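Local atomic coordinates of ubiquitin conjugating enzyme (Plasmodium yoelii, PDB entry 2PWQ), a protein that probably acts as an E2 enzyme that carries ubiquitin as a thioester and passes it on to substrates. Residues Glu31-Asp44 / Ala119-Ala131. Numbering follows the deposited sequence.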
# COMPACT_ATOMS: atom_id res chain seq x y z
N GLU A 31 -9.59 -9.98 -10.47
CA GLU A 31 -9.17 -8.86 -9.60
C GLU A 31 -8.72 -7.67 -10.41
O GLU A 31 -9.17 -6.54 -10.18
CB GLU A 31 -8.12 -9.30 -8.59
CG GLU A 31 -8.77 -10.17 -7.50
CD GLU A 31 -8.20 -9.99 -6.11
OE1 GLU A 31 -7.64 -8.90 -5.77
OE2 GLU A 31 -8.32 -10.97 -5.36
N LEU A 32 -7.86 -7.93 -11.40
CA LEU A 32 -7.32 -6.88 -12.25
C LEU A 32 -8.37 -6.17 -13.08
O LEU A 32 -8.37 -4.94 -13.16
CB LEU A 32 -6.19 -7.43 -13.12
CG LEU A 32 -4.87 -7.61 -12.38
CD1 LEU A 32 -4.02 -8.70 -13.01
CD2 LEU A 32 -4.10 -6.33 -12.30
N LYS A 33 -9.30 -6.93 -13.67
CA LYS A 33 -10.37 -6.29 -14.44
C LYS A 33 -11.24 -5.42 -13.54
O LYS A 33 -11.69 -4.36 -13.95
CB LYS A 33 -11.22 -7.33 -15.19
CG LYS A 33 -10.45 -8.18 -16.22
CD LYS A 33 -10.24 -7.45 -17.52
CE LYS A 33 -9.83 -8.43 -18.63
NZ LYS A 33 -9.97 -7.78 -19.97
N ASP A 34 -11.50 -5.88 -12.31
CA ASP A 34 -12.38 -5.16 -11.37
C ASP A 34 -11.73 -3.86 -10.90
O ASP A 34 -12.39 -2.80 -10.83
CB ASP A 34 -12.77 -6.05 -10.17
CG ASP A 34 -13.75 -7.16 -10.55
OD1 ASP A 34 -14.32 -7.11 -11.67
OD2 ASP A 34 -13.95 -8.09 -9.72
N ILE A 35 -10.43 -3.95 -10.60
CA ILE A 35 -9.63 -2.80 -10.18
C ILE A 35 -9.68 -1.80 -11.30
O ILE A 35 -9.89 -0.61 -11.06
CB ILE A 35 -8.15 -3.20 -9.89
CG1 ILE A 35 -8.04 -3.99 -8.58
CG2 ILE A 35 -7.28 -1.97 -9.74
CD1 ILE A 35 -6.71 -4.68 -8.37
N GLU A 36 -9.52 -2.30 -12.53
CA GLU A 36 -9.55 -1.49 -13.74
C GLU A 36 -10.91 -0.81 -13.89
O GLU A 36 -11.00 0.30 -14.41
CB GLU A 36 -9.24 -2.38 -14.95
CG GLU A 36 -9.13 -1.66 -16.27
CD GLU A 36 -8.74 -2.59 -17.42
OE1 GLU A 36 -7.80 -2.23 -18.17
OE2 GLU A 36 -9.34 -3.68 -17.59
N ASN A 37 -11.95 -1.46 -13.38
CA ASN A 37 -13.33 -0.95 -13.47
C ASN A 37 -13.72 -0.01 -12.33
O ASN A 37 -14.61 0.84 -12.48
CB ASN A 37 -14.33 -2.12 -13.60
CG ASN A 37 -14.26 -2.81 -14.97
OD1 ASN A 37 -14.00 -2.16 -15.99
ND2 ASN A 37 -14.49 -4.13 -14.99
N GLU A 38 -13.03 -0.15 -11.19
CA GLU A 38 -13.19 0.74 -10.04
C GLU A 38 -12.53 2.13 -10.18
O GLU A 38 -12.15 2.54 -11.29
CB GLU A 38 -12.69 0.03 -8.79
CG GLU A 38 -13.78 -0.38 -7.85
CD GLU A 38 -14.19 0.75 -6.90
OE1 GLU A 38 -14.00 1.95 -7.23
OE2 GLU A 38 -14.71 0.42 -5.80
N ASN A 39 -12.39 2.85 -9.06
CA ASN A 39 -11.78 4.18 -9.06
C ASN A 39 -10.25 4.12 -9.05
O ASN A 39 -9.63 4.05 -7.99
CB ASN A 39 -12.28 5.00 -7.88
CG ASN A 39 -11.93 6.48 -8.00
OD1 ASN A 39 -11.32 6.93 -8.99
ND2 ASN A 39 -12.32 7.26 -6.99
N VAL A 40 -9.67 4.15 -10.25
CA VAL A 40 -8.23 3.95 -10.42
C VAL A 40 -7.44 5.22 -10.06
O VAL A 40 -6.20 5.22 -10.02
CB VAL A 40 -7.87 3.41 -11.84
CG1 VAL A 40 -8.74 2.22 -12.19
CG2 VAL A 40 -7.98 4.51 -12.92
N GLN A 41 -8.17 6.30 -9.80
CA GLN A 41 -7.56 7.53 -9.33
C GLN A 41 -7.17 7.37 -7.87
O GLN A 41 -6.20 7.98 -7.39
CB GLN A 41 -8.46 8.73 -9.60
CG GLN A 41 -8.87 8.90 -11.09
CD GLN A 41 -7.67 9.13 -12.04
OE1 GLN A 41 -6.74 9.89 -11.73
NE2 GLN A 41 -7.69 8.45 -13.19
N GLU A 42 -7.87 6.49 -7.18
CA GLU A 42 -7.60 6.22 -5.78
C GLU A 42 -6.67 5.04 -5.58
O GLU A 42 -5.68 5.13 -4.84
CB GLU A 42 -8.91 5.99 -5.04
CG GLU A 42 -9.80 7.21 -5.01
CD GLU A 42 -9.36 8.27 -4.01
OE1 GLU A 42 -8.70 7.94 -3.01
OE2 GLU A 42 -9.68 9.44 -4.23
N ILE A 43 -7.03 3.93 -6.20
CA ILE A 43 -6.33 2.68 -6.04
C ILE A 43 -6.26 2.05 -7.43
O ILE A 43 -7.28 1.87 -8.13
CB ILE A 43 -7.01 1.68 -5.05
CG1 ILE A 43 -7.38 2.33 -3.68
CG2 ILE A 43 -6.23 0.36 -4.92
CD1 ILE A 43 -6.25 2.49 -2.66
N ASP A 44 -5.03 1.74 -7.82
CA ASP A 44 -4.77 1.06 -9.08
C ASP A 44 -3.76 -0.06 -8.83
O ASP A 44 -3.10 -0.10 -7.77
CB ASP A 44 -4.27 2.07 -10.10
CG ASP A 44 -4.53 1.65 -11.55
OD1 ASP A 44 -4.91 0.50 -11.80
OD2 ASP A 44 -4.34 2.51 -12.46
N ALA A 119 -12.23 -14.23 0.60
CA ALA A 119 -13.19 -13.14 0.45
C ALA A 119 -12.49 -11.78 0.26
O ALA A 119 -13.02 -10.86 -0.39
CB ALA A 119 -14.15 -13.10 1.67
N LEU A 120 -11.29 -11.66 0.83
CA LEU A 120 -10.51 -10.43 0.71
C LEU A 120 -9.94 -10.27 -0.72
O LEU A 120 -9.89 -11.23 -1.49
CB LEU A 120 -9.45 -10.41 1.83
CG LEU A 120 -10.02 -9.95 3.19
CD1 LEU A 120 -9.05 -10.16 4.32
CD2 LEU A 120 -10.44 -8.48 3.13
N THR A 121 -9.58 -9.05 -1.09
CA THR A 121 -9.00 -8.76 -2.38
C THR A 121 -7.82 -7.80 -2.22
O THR A 121 -7.70 -7.03 -1.24
CB THR A 121 -9.99 -8.08 -3.35
OG1 THR A 121 -10.26 -6.76 -2.88
CG2 THR A 121 -11.35 -8.86 -3.43
N ILE A 122 -6.98 -7.80 -3.24
CA ILE A 122 -5.85 -6.90 -3.25
C ILE A 122 -6.28 -5.43 -3.19
O ILE A 122 -5.77 -4.70 -2.39
CB ILE A 122 -4.93 -7.24 -4.45
CG1 ILE A 122 -4.28 -8.59 -4.17
CG2 ILE A 122 -3.86 -6.18 -4.61
CD1 ILE A 122 -3.73 -9.27 -5.35
N ARG A 123 -7.25 -4.98 -3.97
CA ARG A 123 -7.75 -3.61 -3.84
C ARG A 123 -8.18 -3.30 -2.40
O ARG A 123 -8.00 -2.18 -1.88
CB ARG A 123 -8.93 -3.36 -4.77
CG ARG A 123 -9.15 -1.87 -5.01
CD ARG A 123 -10.22 -1.56 -6.00
NE ARG A 123 -10.27 -0.11 -6.21
CZ ARG A 123 -10.81 0.78 -5.38
NH1 ARG A 123 -11.42 0.40 -4.26
NH2 ARG A 123 -10.80 2.05 -5.68
N THR A 124 -8.78 -4.26 -1.72
CA THR A 124 -9.19 -3.94 -0.36
C THR A 124 -7.94 -3.89 0.57
O THR A 124 -7.88 -3.05 1.48
CB THR A 124 -10.48 -4.73 0.15
OG1 THR A 124 -10.23 -6.13 0.24
CG2 THR A 124 -11.68 -4.50 -0.83
N ALA A 125 -6.93 -4.73 0.33
CA ALA A 125 -5.64 -4.62 1.06
C ALA A 125 -5.03 -3.24 0.87
O ALA A 125 -4.55 -2.62 1.81
CB ALA A 125 -4.65 -5.71 0.65
N LEU A 126 -5.09 -2.76 -0.37
CA LEU A 126 -4.60 -1.44 -0.68
C LEU A 126 -5.43 -0.30 -0.11
O LEU A 126 -4.88 0.72 0.31
CB LEU A 126 -4.39 -1.28 -2.20
CG LEU A 126 -3.41 -2.24 -2.88
CD1 LEU A 126 -3.46 -2.04 -4.39
CD2 LEU A 126 -1.98 -2.09 -2.33
N LEU A 127 -6.77 -0.43 -0.14
CA LEU A 127 -7.63 0.57 0.49
C LEU A 127 -7.31 0.67 1.99
O LEU A 127 -7.34 1.75 2.57
CB LEU A 127 -9.12 0.22 0.35
CG LEU A 127 -9.88 0.61 -0.92
CD1 LEU A 127 -11.31 0.02 -0.84
CD2 LEU A 127 -9.94 2.16 -1.22
N SER A 128 -6.99 -0.44 2.63
CA SER A 128 -6.76 -0.36 4.05
C SER A 128 -5.38 0.24 4.35
O SER A 128 -5.11 0.73 5.45
CB SER A 128 -6.87 -1.73 4.71
OG SER A 128 -5.61 -2.36 4.60
N ILE A 129 -4.48 0.21 3.36
CA ILE A 129 -3.19 0.84 3.54
C ILE A 129 -3.42 2.32 3.35
O ILE A 129 -2.89 3.12 4.11
CB ILE A 129 -2.13 0.26 2.57
CG1 ILE A 129 -1.78 -1.17 3.02
CG2 ILE A 129 -0.81 1.14 2.57
CD1 ILE A 129 -1.22 -2.05 1.93
N GLN A 130 -4.20 2.70 2.34
CA GLN A 130 -4.51 4.11 2.18
C GLN A 130 -5.21 4.69 3.44
O GLN A 130 -5.02 5.87 3.81
CB GLN A 130 -5.37 4.30 0.94
CG GLN A 130 -5.80 5.74 0.63
CD GLN A 130 -6.83 5.78 -0.46
OE1 GLN A 130 -7.88 5.16 -0.33
NE2 GLN A 130 -6.57 6.53 -1.55
N ALA A 131 -6.06 3.87 4.07
CA ALA A 131 -6.68 4.27 5.34
C ALA A 131 -5.61 4.59 6.39
O ALA A 131 -5.70 5.61 7.06
CB ALA A 131 -7.71 3.20 5.87
O HOH W 1 -8.32 -6.50 -6.19
O HOH W 2 -9.48 0.66 -8.73
O HOH W 3 -10.26 5.36 -2.07
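The guanidinium of Arg123 is sandwiched between Glu38 and Ile43: the Glu38 carboxylate stacks over the centre of one face, its plane only 8° from parallel, while Ile43 CB lies off-centre on the opposite face. With Glu38 OE1 3.6 Å from Arg123 NH2 and well out of the guanidinium plane, this salt bridge works by charge alone. The N-H groups serve the edge instead: NH2 donates to Asn39 O at 3.3 Å, and NE to a water that also bridges Ile35 O and Ile43 O. Arginine suits the place because its extended chain, CG anti to the backbone N (chi1 -160°), reaches past Ile35 to the loop after helix 23-37. Branched Ile43 packs CG2 on Leu126 CB and CG1 on Leu127 CD2. At one end Gln130 NE2 bonds Glu42 OE1 (2.9 Å) and Lys60 O. At the other, Glu31 OE1 accepts from Ile122 N (2.8 Å) through its syn lone pair, while OE2 is hydrogen-bonded to Tyr82 OH and salt-bridged to Arg27. Thr121 N-caps helix 122-134, its hydroxyl accepting from Thr124 N in the first turn. A charged, stacked arginine beside a small apolar cluster thus joins these E2-fold elements, and buried Glu31 is probably stabilised as an anion.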